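Local coordinates for hypothetical protein (Fusobacterium nucleatum subsp. nucleatum, PDB 2GSL) that might be a ribonuclease of the MrnC family involved in RNA processing, and binds a magnesium ion, at residues A[68-80]-A[101-114]. Sequence-based numbering, arbitrary orientation.
With MG (magnesium ion), chain G.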
loop_
_atom_site.group_PDB
_atom_site.type_symbol
_atom_site.label_atom_id
_atom_site.label_comp_id
_atom_site.label_asym_id
_atom_site.label_seq_id
_atom_site.Cartn_x
_atom_site.Cartn_y
_atom_site.Cartn_z
ATOM N N LEU A 68 13.513 -15.611 11.484
ATOM C CA LEU A 68 13.314 -14.216 11.906
ATOM C C LEU A 68 13.738 -13.961 13.361
ATOM O O LEU A 68 13.598 -14.832 14.219
ATOM C CB LEU A 68 11.843 -13.809 11.726
ATOM C CG LEU A 68 11.364 -13.340 10.341
ATOM C CD1 LEU A 68 11.543 -14.433 9.324
ATOM C CD2 LEU A 68 9.900 -12.928 10.411
ATOM N N ASP A 69 14.255 -12.767 13.636
ATOM C CA ASP A 69 14.681 -12.430 14.990
ATOM C C ASP A 69 13.565 -12.747 15.982
ATOM O O ASP A 69 12.388 -12.801 15.615
ATOM C CB ASP A 69 15.050 -10.940 15.111
ATOM C CG ASP A 69 16.254 -10.544 14.257
ATOM O OD1 ASP A 69 17.271 -11.270 14.270
ATOM O OD2 ASP A 69 16.188 -9.493 13.581
ATOM N N GLU A 70 13.948 -12.950 17.238
ATOM C CA GLU A 70 13.010 -13.264 18.313
ATOM C C GLU A 70 11.805 -12.325 18.362
ATOM O O GLU A 70 10.652 -12.771 18.372
ATOM C CB GLU A 70 13.741 -13.219 19.661
ATOM C CG GLU A 70 14.286 -14.558 20.121
ATOM C CD GLU A 70 13.177 -15.524 20.505
ATOM O OE1 GLU A 70 13.484 -16.700 20.814
ATOM O OE2 GLU A 70 11.996 -15.102 20.501
ATOM N N GLU A 71 12.087 -11.025 18.406
ATOM C CA GLU A 71 11.050 -9.994 18.471
ATOM C C GLU A 71 9.929 -10.191 17.447
ATOM O O GLU A 71 8.754 -9.936 17.732
ATOM C CB GLU A 71 11.695 -8.616 18.285
ATOM C CG GLU A 71 10.729 -7.472 18.009
ATOM C CD GLU A 71 11.447 -6.138 17.854
ATOM O OE1 GLU A 71 12.461 -6.075 17.109
ATOM O OE2 GLU A 71 10.991 -5.148 18.472
ATOM N N PHE A 72 10.300 -10.651 16.258
ATOM C CA PHE A 72 9.345 -10.871 15.188
ATOM C C PHE A 72 8.613 -12.187 15.331
ATOM O O PHE A 72 7.411 -12.268 15.082
ATOM C CB PHE A 72 10.066 -10.804 13.846
ATOM C CG PHE A 72 10.646 -9.462 13.559
ATOM C CD1 PHE A 72 11.998 -9.313 13.294
ATOM C CD2 PHE A 72 9.841 -8.329 13.612
ATOM C CE1 PHE A 72 12.541 -8.043 13.091
ATOM C CE2 PHE A 72 10.368 -7.063 13.413
ATOM C CZ PHE A 72 11.715 -6.914 13.153
ATOM N N LYS A 73 9.342 -13.222 15.726
ATOM C CA LYS A 73 8.743 -14.533 15.906
ATOM C C LYS A 73 7.539 -14.428 16.849
ATOM O O LYS A 73 6.516 -15.086 16.642
ATOM C CB LYS A 73 9.772 -15.510 16.479
ATOM C CG LYS A 73 10.969 -15.790 15.581
ATOM C CD LYS A 73 11.774 -16.970 16.117
ATOM C CE LYS A 73 12.644 -17.600 15.031
ATOM N NZ LYS A 73 13.300 -18.877 15.484
ATOM N N VAL A 74 7.676 -13.588 17.880
ATOM C CA VAL A 74 6.624 -13.356 18.872
ATOM C C VAL A 74 5.392 -12.757 18.191
ATOM O O VAL A 74 4.280 -13.291 18.300
ATOM C CB VAL A 74 7.118 -12.379 20.001
ATOM C CG1 VAL A 74 6.007 -12.119 21.021
ATOM C CG2 VAL A 74 8.329 -12.969 20.717
ATOM N N ILE A 75 5.606 -11.643 17.492
ATOM C CA ILE A 75 4.537 -10.953 16.782
ATOM C C ILE A 75 3.832 -11.918 15.841
ATOM O O ILE A 75 2.599 -11.995 15.813
ATOM C CB ILE A 75 5.092 -9.771 15.976
ATOM C CG1 ILE A 75 5.716 -8.765 16.935
ATOM C CG2 ILE A 75 3.988 -9.130 15.146
ATOM C CD1 ILE A 75 6.265 -7.547 16.263
ATOM N N GLY A 76 4.622 -12.666 15.081
ATOM C CA GLY A 76 4.049 -13.623 14.160
ATOM C C GLY A 76 3.142 -14.611 14.864
ATOM O O GLY A 76 2.010 -14.836 14.436
ATOM N N LYS A 77 3.632 -15.185 15.960
ATOM C CA LYS A 77 2.876 -16.181 16.721
ATOM C C LYS A 77 1.557 -15.672 17.290
ATOM O O LYS A 77 0.512 -16.265 17.028
ATOM C CB LYS A 77 3.745 -16.750 17.855
ATOM C CG LYS A 77 3.251 -18.084 18.443
ATOM C CD LYS A 77 2.147 -17.914 19.489
ATOM C CE LYS A 77 2.707 -17.619 20.884
ATOM N NZ LYS A 77 3.341 -18.809 21.536
ATOM N N ARG A 78 1.599 -14.590 18.068
ATOM C CA ARG A 78 0.378 -14.053 18.663
ATOM C C ARG A 78 -0.615 -13.671 17.588
ATOM O O ARG A 78 -1.824 -13.695 17.810
ATOM C CB ARG A 78 0.663 -12.829 19.545
ATOM C CG ARG A 78 1.164 -11.591 18.813
ATOM C CD ARG A 78 0.759 -10.286 19.539
ATOM N NE ARG A 78 1.824 -9.272 19.513
ATOM C CZ ARG A 78 1.622 -7.960 19.416
ATOM N NH1 ARG A 78 0.390 -7.477 19.325
ATOM N NH2 ARG A 78 2.657 -7.129 19.420
ATOM N N ALA A 79 -0.087 -13.321 16.418
ATOM C CA ALA A 79 -0.910 -12.927 15.277
ATOM C C ALA A 79 -1.652 -14.126 14.678
ATOM O O ALA A 79 -2.765 -13.978 14.183
ATOM C CB ALA A 79 -0.036 -12.257 14.214
ATOM N N LYS A 80 -1.038 -15.308 14.725
ATOM C CA LYS A 80 -1.672 -16.503 14.183
ATOM C C LYS A 80 -2.936 -16.848 14.952
ATOM O O LYS A 80 -4.008 -16.984 14.360
ATOM C CB LYS A 80 -0.717 -17.701 14.210
ATOM C CG LYS A 80 0.427 -17.588 13.214
ATOM C CD LYS A 80 1.367 -18.788 13.244
ATOM C CE LYS A 80 0.770 -20.027 12.585
ATOM N NZ LYS A 80 1.808 -21.107 12.421
ATOM N N ALA A 101 -0.296 -13.147 10.110
ATOM C CA ALA A 101 0.909 -13.130 10.904
ATOM C C ALA A 101 2.024 -12.537 10.051
ATOM O O ALA A 101 2.851 -11.758 10.536
ATOM C CB ALA A 101 1.265 -14.546 11.353
ATOM N N LEU A 102 2.042 -12.912 8.774
ATOM C CA LEU A 102 3.048 -12.406 7.851
ATOM C C LEU A 102 2.862 -10.896 7.673
ATOM O O LEU A 102 3.827 -10.139 7.763
ATOM C CB LEU A 102 2.952 -13.139 6.500
ATOM C CG LEU A 102 3.905 -12.907 5.305
ATOM C CD1 LEU A 102 3.476 -11.674 4.538
ATOM C CD2 LEU A 102 5.330 -12.813 5.764
ATOM N N GLU A 103 1.631 -10.444 7.448
ATOM C CA GLU A 103 1.404 -9.008 7.276
ATOM C C GLU A 103 1.622 -8.254 8.587
ATOM O O GLU A 103 1.816 -7.039 8.592
ATOM C CB GLU A 103 -0.018 -8.725 6.766
ATOM C CG GLU A 103 -0.369 -9.417 5.474
ATOM C CD GLU A 103 -1.661 -8.925 4.867
ATOM O OE1 GLU A 103 -1.639 -8.588 3.659
ATOM O OE2 GLU A 103 -2.703 -8.874 5.572
ATOM N N ALA A 104 1.586 -8.978 9.697
ATOM C CA ALA A 104 1.777 -8.367 10.995
ATOM C C ALA A 104 3.260 -8.101 11.168
ATOM O O ALA A 104 3.664 -7.028 11.611
ATOM C CB ALA A 104 1.270 -9.293 12.089
ATOM N N ILE A 105 4.073 -9.087 10.815
ATOM C CA ILE A 105 5.518 -8.944 10.910
ATOM C C ILE A 105 5.989 -7.835 9.961
ATOM O O ILE A 105 6.745 -6.960 10.365
ATOM C CB ILE A 105 6.228 -10.249 10.553
ATOM C CG1 ILE A 105 5.904 -11.302 11.609
ATOM C CG2 ILE A 105 7.723 -10.011 10.451
ATOM C CD1 ILE A 105 6.368 -12.688 11.243
ATOM N N ILE A 106 5.533 -7.874 8.712
ATOM C CA ILE A 106 5.911 -6.855 7.744
ATOM C C ILE A 106 5.511 -5.494 8.313
ATOM O O ILE A 106 6.294 -4.547 8.292
ATOM C CB ILE A 106 5.207 -7.066 6.335
ATOM C CG1 ILE A 106 5.709 -8.341 5.657
ATOM C CG2 ILE A 106 5.548 -5.915 5.385
ATOM C CD1 ILE A 106 7.151 -8.243 5.162
ATOM N N GLY A 107 4.290 -5.396 8.824
ATOM C CA GLY A 107 3.832 -4.138 9.381
ATOM C C GLY A 107 4.729 -3.655 10.504
ATOM O O GLY A 107 5.026 -2.459 10.605
ATOM N N ALA A 108 5.175 -4.585 11.343
ATOM C CA ALA A 108 6.029 -4.250 12.474
ATOM C C ALA A 108 7.409 -3.756 12.036
ATOM O O ALA A 108 7.876 -2.722 12.497
ATOM C CB ALA A 108 6.167 -5.459 13.384
HETATM N N MSE A 109 8.055 -4.500 11.146
HETATM C CA MSE A 109 9.375 -4.132 10.671
HETATM C C MSE A 109 9.367 -2.690 10.175
HETATM O O MSE A 109 10.274 -1.906 10.470
HETATM C CB MSE A 109 9.806 -5.080 9.556
HETATM C CG MSE A 109 9.909 -6.548 9.985
HETATM SE SE MSE A 109 10.353 -7.724 8.490
HETATM C CE MSE A 109 10.873 -9.318 9.464
ATOM N N TYR A 110 8.327 -2.326 9.442
ATOM C CA TYR A 110 8.224 -0.977 8.923
ATOM C C TYR A 110 8.254 0.036 10.079
ATOM O O TYR A 110 9.154 0.871 10.159
ATOM C CB TYR A 110 6.932 -0.855 8.136
ATOM C CG TYR A 110 6.844 0.381 7.300
ATOM C CD1 TYR A 110 7.351 0.414 6.015
ATOM C CD2 TYR A 110 6.203 1.508 7.784
ATOM C CE1 TYR A 110 7.209 1.540 5.229
ATOM C CE2 TYR A 110 6.055 2.633 7.017
ATOM C CZ TYR A 110 6.553 2.647 5.741
ATOM O OH TYR A 110 6.347 3.768 4.973
ATOM N N LEU A 111 7.271 -0.045 10.974
ATOM C CA LEU A 111 7.199 0.851 12.128
ATOM C C LEU A 111 8.518 0.931 12.912
ATOM O O LEU A 111 8.773 1.917 13.604
ATOM C CB LEU A 111 6.067 0.414 13.059
ATOM C CG LEU A 111 4.682 0.770 12.548
ATOM C CD1 LEU A 111 3.611 0.223 13.476
ATOM C CD2 LEU A 111 4.571 2.262 12.449
ATOM N N LEU A 112 9.346 -0.104 12.808
ATOM C CA LEU A 112 10.632 -0.114 13.496
ATOM C C LEU A 112 11.749 0.278 12.553
ATOM O O LEU A 112 12.887 -0.152 12.724
ATOM C CB LEU A 112 10.952 -1.495 14.061
ATOM C CG LEU A 112 10.149 -1.924 15.275
ATOM C CD1 LEU A 112 10.582 -3.310 15.696
ATOM C CD2 LEU A 112 10.355 -0.919 16.389
ATOM N N LYS A 113 11.426 1.083 11.549
ATOM C CA LYS A 113 12.431 1.521 10.586
ATOM C C LYS A 113 13.295 0.380 10.033
ATOM O O LYS A 113 14.361 0.628 9.468
ATOM C CB LYS A 113 13.339 2.583 11.217
ATOM C CG LYS A 113 12.859 4.021 11.050
ATOM C CD LYS A 113 11.554 4.275 11.772
ATOM C CE LYS A 113 11.134 5.740 11.658
ATOM N NZ LYS A 113 10.878 6.159 10.243
ATOM N N LYS A 114 12.840 -0.861 10.193
ATOM C CA LYS A 114 13.582 -2.012 9.692
ATOM C C LYS A 114 13.202 -2.354 8.245
ATOM O O LYS A 114 13.056 -3.524 7.882
ATOM C CB LYS A 114 13.361 -3.215 10.611
ATOM C CG LYS A 114 14.217 -3.174 11.874
ATOM C CD LYS A 114 13.857 -4.290 12.848
ATOM C CE LYS A 114 14.893 -4.423 13.956
ATOM N NZ LYS A 114 16.174 -4.957 13.433
HETATM MG MG MG G . -3.698 -9.215 2.726
HETATM O O HOH W 1 -5.108 -8.362 4.312
HETATM O O HOH W 2 -2.517 -9.069 0.690
HETATM O O HOH W 3 -5.639 -8.896 1.441
#
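Phe72 lays its ring against Met109, a selenomethionine, where helix 70-80 packs on the later part of helix 93-111. The Met109 side chain can be followed outward. From CB the chain runs to CG, which lies 3.5 Å from CE2 of Phe72. SE sits above the ring face at a distance, 5.0 Å from the centroid of Phe72, a Met-aromatic contact. With the chain extended beyond CG (chi2 176°, chi3 165°), CE carries on over the same face. This methyl makes a CH-pi contact and also meets CD2 of Leu68 at 3.9 Å. Lys114 comes to the ring edge in plane, its CD 3.4 Å from CZ of Phe72.

Next to the ring, Leu68 and Ile105 meet tip to tip, CD2 to CD1. CD1 of Ile105 also packs 3.8 Å from CA of Gly76. Ile75 reaches Ala108 with CD1 and Ala104 with CG2. Small residues close the far end: CB of Ala79 lies 3.9 Å from CB of Ala104 and packs on Ala101 as well.

Helices 70-80 and 101-111 run roughly antiparallel, at 142°, their axes 8.1 Å apart at the closest. Glu103, which takes no part in the packing, binds the magnesium ion through OE1 together with Asp23, the probable active-site residue. The contact is thus apolar helix-helix packing within the all-helical ribonuclease III domain, and one of its two helices also supplies Glu103 to the metal site.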